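Local coordinates for protein chorismatase (Streptomyces hygroscopicus, PDB 4BPS) that hydrolyses chorismate to pyruvate and a dihydroxycyclohexadiene carboxylic acid, a step in the biosynthesis of the immunosuppressants FK506 and FK520, at residues A[58-63]-A[102-107]. Sequence-based numbering, arbitrary orientation. Where two conformers were deposited one is given.
Sequences PRTAVH and VVRTGE
Two beta-sheets of the chorismatase pack face to face here, P58, T60, A61 and V62 of one set against V102 and R104 of the other. Strand segments 58-62 and 102-105 run at 41° to each other, their axes 7.6 Å apart at closest approach. At the apolar end, CB of P58 lies 3.9 Å from V102 CG2. In one of its two conformers V102 turns its other methyl, CG1, away from its own amide nitrogen to meet T60 CG2 at 3.6 Å, while CG2 takes P58. I42 of strand 38-44 also packs on V102. In this YjgF-fold protein, strand 57-62 belongs to a mixed sheet that includes 38-44, whereas 98-105 pairs with 189-196 in a six-stranded mixed sheet, whose T190 touches T60, V62 and R104. As the strands diverge, R104 spans the gap: its chain bends at chi3 and brings NH1 between two acceptors on 58-63, T60 OG1 and A61 O. NH1 donates a hydrogen bond to each, both clearly bent. T60 OG1, 2.9 Å from NH1 (146° at the hydrogen), sits at the guanidinium edge close to its plane and also bonds D50 O. A61 O, 2.8 Å from the same NH1 (142°), lies somewhat off the guanidinium plane, and NH1 comes to it from above the plane of the peptide carbonyl. V62 CG1 approaches NH1 obliquely. At the other terminal nitrogen, NH2 bonds G187 O and a water 3.2 Å away that also accepts from H63 N. A leucine in place of R104 would probably deprive A61 O and T60 OG1 of this shared donor and break the water bridge to the H63 backbone.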
ATOM      1  N   PRO A  58     -16.154   0.274   4.828  1.00  6.38           N
ATOM      2  CA  PRO A  58     -15.127   0.826   5.714  1.00  6.29           C
ATOM      3  C   PRO A  58     -14.581   2.124   5.150  1.00  6.47           C
ATOM      4  O   PRO A  58     -14.326   2.216   3.936  1.00  7.54           O
ATOM      5  CB  PRO A  58     -14.039  -0.246   5.707  1.00  7.95           C
ATOM      6  CG  PRO A  58     -14.731  -1.498   5.390  1.00  8.32           C
ATOM      7  CD  PRO A  58     -15.882  -1.128   4.487  1.00  7.44           C
ATOM      8  N   ARG A  59     -14.337   3.086   6.036  1.00  6.15           N
ATOM      9  CA  ARG A  59     -13.806   4.367   5.631  1.00  7.36           C
ATOM     10  C   ARG A  59     -12.901   4.950   6.698  1.00  6.45           C
ATOM     11  O   ARG A  59     -13.177   4.808   7.894  1.00  7.74           O
ATOM     12  CB  ARG A  59     -14.989   5.324   5.392  1.00 12.86           C
ATOM     13  CG  ARG A  59     -14.639   6.757   5.128  1.00 21.27           C
ATOM     14  CD  ARG A  59     -14.776   7.559   6.418  1.00 28.24           C
ATOM     15  NE  ARG A  59     -14.435   8.960   6.226  1.00 33.55           N
ATOM     16  CZ  ARG A  59     -14.770   9.926   7.073  1.00 37.39           C
ATOM     17  NH1 ARG A  59     -15.474   9.644   8.164  1.00 37.26           N
ATOM     18  NH2 ARG A  59     -14.424  11.181   6.809  1.00 39.24           N
ATOM     19  N   THR A  60     -11.846   5.632   6.269  1.00  5.54           N
ATOM     20  CA  THR A  60     -11.101   6.483   7.177  1.00  5.36           C
ATOM     21  C   THR A  60     -10.389   7.542   6.348  1.00  5.27           C
ATOM     22  O   THR A  60     -10.263   7.404   5.135  1.00  5.82           O
ATOM     23  CB  THR A  60     -10.095   5.684   8.030  1.00  5.72           C
ATOM     24  OG1 THR A  60      -9.724   6.440   9.195  1.00  5.66           O
ATOM     25  CG2 THR A  60      -8.821   5.331   7.272  1.00  6.21           C
ATOM     26  N   ALA A  61      -9.911   8.593   7.015  1.00  5.02           N
ATOM     27  CA  ALA A  61      -9.106   9.617   6.385  1.00  5.18           C
ATOM     28  C   ALA A  61      -7.698   9.549   6.934  1.00  4.82           C
ATOM     29  O   ALA A  61      -7.512   9.399   8.151  1.00  5.28           O
ATOM     30  CB  ALA A  61      -9.700  10.994   6.635  1.00  6.27           C
ATOM     31  N   VAL A  62      -6.714   9.668   6.041  1.00  4.83           N
ATOM     32  CA  VAL A  62      -5.314   9.700   6.456  1.00  5.45           C
ATOM     33  C   VAL A  62      -4.673  11.005   6.013  1.00  5.03           C
ATOM     34  O   VAL A  62      -5.052  11.598   4.987  1.00  5.60           O
ATOM     35  CB  VAL A  62      -4.518   8.470   5.897  1.00  5.78           C
ATOM     36  CG1 VAL A  62      -4.984   7.190   6.581  1.00  6.57           C
ATOM     37  CG2 VAL A  62      -4.642   8.367   4.356  1.00  5.80           C
ATOM     38  N   HIS A  63      -3.733  11.462   6.821  1.00  5.35           N
ATOM     39  CA  HIS A  63      -3.138  12.787   6.632  1.00  5.22           C
ATOM     40  C   HIS A  63      -1.875  12.654   5.776  1.00  5.45           C
ATOM     41  O   HIS A  63      -0.745  12.773   6.256  1.00  6.16           O
ATOM     42  CB  HIS A  63      -2.873  13.434   7.985  1.00  6.18           C
ATOM     43  CG  HIS A  63      -2.525  14.891   7.911  1.00  6.16           C
ATOM     44  ND1 HIS A  63      -2.523  15.705   9.018  1.00  6.43           N
ATOM     45  CD2 HIS A  63      -2.144  15.668   6.862  1.00  5.98           C
ATOM     46  CE1 HIS A  63      -2.174  16.925   8.652  1.00  6.63           C
ATOM     47  NE2 HIS A  63      -1.936  16.930   7.350  1.00  6.26           N
ATOM     48  N   VAL A 102      -9.729  -1.941   7.186  1.00  4.86           N
ATOM     49  CA  VAL A 102      -9.022  -0.749   7.591  0.54  5.23           C
ATOM     50  C   VAL A 102      -9.001  -0.687   9.114  1.00  4.64           C
ATOM     51  O   VAL A 102     -10.019  -0.956   9.746  1.00  4.82           O
ATOM     52  CB  VAL A 102      -9.863   0.490   7.094  0.54  6.27           C
ATOM     53  CG1 VAL A 102      -9.208   1.797   7.490  0.54  5.87           C
ATOM     54  CG2 VAL A 102     -10.166   0.436   5.589  0.54  6.34           C
ATOM     55  N   VAL A 103      -7.858  -0.322   9.692  1.00  4.84           N
ATOM     56  CA  VAL A 103      -7.716  -0.273  11.141  1.00  4.77           C
ATOM     57  C   VAL A 103      -6.613   0.726  11.464  1.00  4.91           C
ATOM     58  O   VAL A 103      -5.695   0.926  10.668  1.00  5.33           O
ATOM     59  CB  VAL A 103      -7.378  -1.675  11.703  1.00  5.68           C
ATOM     60  CG1 VAL A 103      -6.115  -2.280  11.073  1.00  7.01           C
ATOM     61  CG2 VAL A 103      -7.281  -1.671  13.221  1.00  6.78           C
ATOM     62  N   ARG A 104      -6.683   1.392  12.610  1.00  4.86           N
ATOM     63  CA  ARG A 104      -5.626   2.317  12.985  1.00  5.05           C
ATOM     64  C   ARG A 104      -5.371   2.323  14.476  1.00  5.47           C
ATOM     65  O   ARG A 104      -6.209   1.871  15.267  1.00  7.07           O
ATOM     66  CB  ARG A 104      -5.935   3.720  12.431  1.00  5.80           C
ATOM     67  CG  ARG A 104      -7.127   4.415  13.074  1.00  6.21           C
ATOM     68  CD  ARG A 104      -7.608   5.621  12.280  1.00  6.09           C
ATOM     69  NE  ARG A 104      -6.541   6.613  12.185  1.00  5.40           N
ATOM     70  CZ  ARG A 104      -6.274   7.353  11.113  1.00  4.94           C
ATOM     71  NH1 ARG A 104      -7.064   7.332  10.038  1.00  5.34           N
ATOM     72  NH2 ARG A 104      -5.228   8.165  11.138  1.00  5.18           N
ATOM     73  N   THR A 105      -4.203   2.853  14.848  1.00  5.72           N
ATOM     74  CA  THR A 105      -3.824   3.025  16.233  1.00  5.99           C
ATOM     75  C   THR A 105      -3.359   4.460  16.422  1.00  6.35           C
ATOM     76  O   THR A 105      -2.787   5.056  15.525  1.00  7.61           O
ATOM     77  CB  THR A 105      -2.772   1.996  16.641  1.00  7.27           C
ATOM     78  OG1 THR A 105      -2.555   2.081  18.052  1.00  7.89           O
ATOM     79  CG2 THR A 105      -1.433   2.217  15.917  1.00  8.78           C
ATOM     80  N   GLY A 106      -3.661   5.037  17.577  1.00  6.64           N
ATOM     81  CA  GLY A 106      -3.491   6.468  17.773  1.00  7.16           C
ATOM     82  C   GLY A 106      -2.058   6.984  17.817  1.00  6.70           C
ATOM     83  O   GLY A 106      -1.105   6.254  18.114  1.00  7.14           O
ATOM     84  N   GLU A 107      -1.912   8.266  17.522  1.00  7.35           N
ATOM     85  CA  GLU A 107      -0.679   8.999  17.715  1.00  7.54           C
ATOM     86  C   GLU A 107      -0.123   8.705  19.114  1.00  7.72           C
ATOM     87  O   GLU A 107      -0.870   8.759  20.102  1.00  7.98           O
ATOM     88  CB  GLU A 107      -0.964  10.497  17.533  1.00  7.85           C
ATOM     89  CG  GLU A 107       0.298  11.339  17.527  1.00  8.06           C
ATOM     90  CD  GLU A 107       1.115  11.217  16.249  1.00  7.78           C
ATOM     91  OE1 GLU A 107       0.576  10.791  15.203  1.00  7.13           O
ATOM     92  OE2 GLU A 107       2.317  11.581  16.297  1.00  8.14           O
TER
HETATM   93  O   HOH W   1      -3.220   9.757   9.241  1.00  5.62           O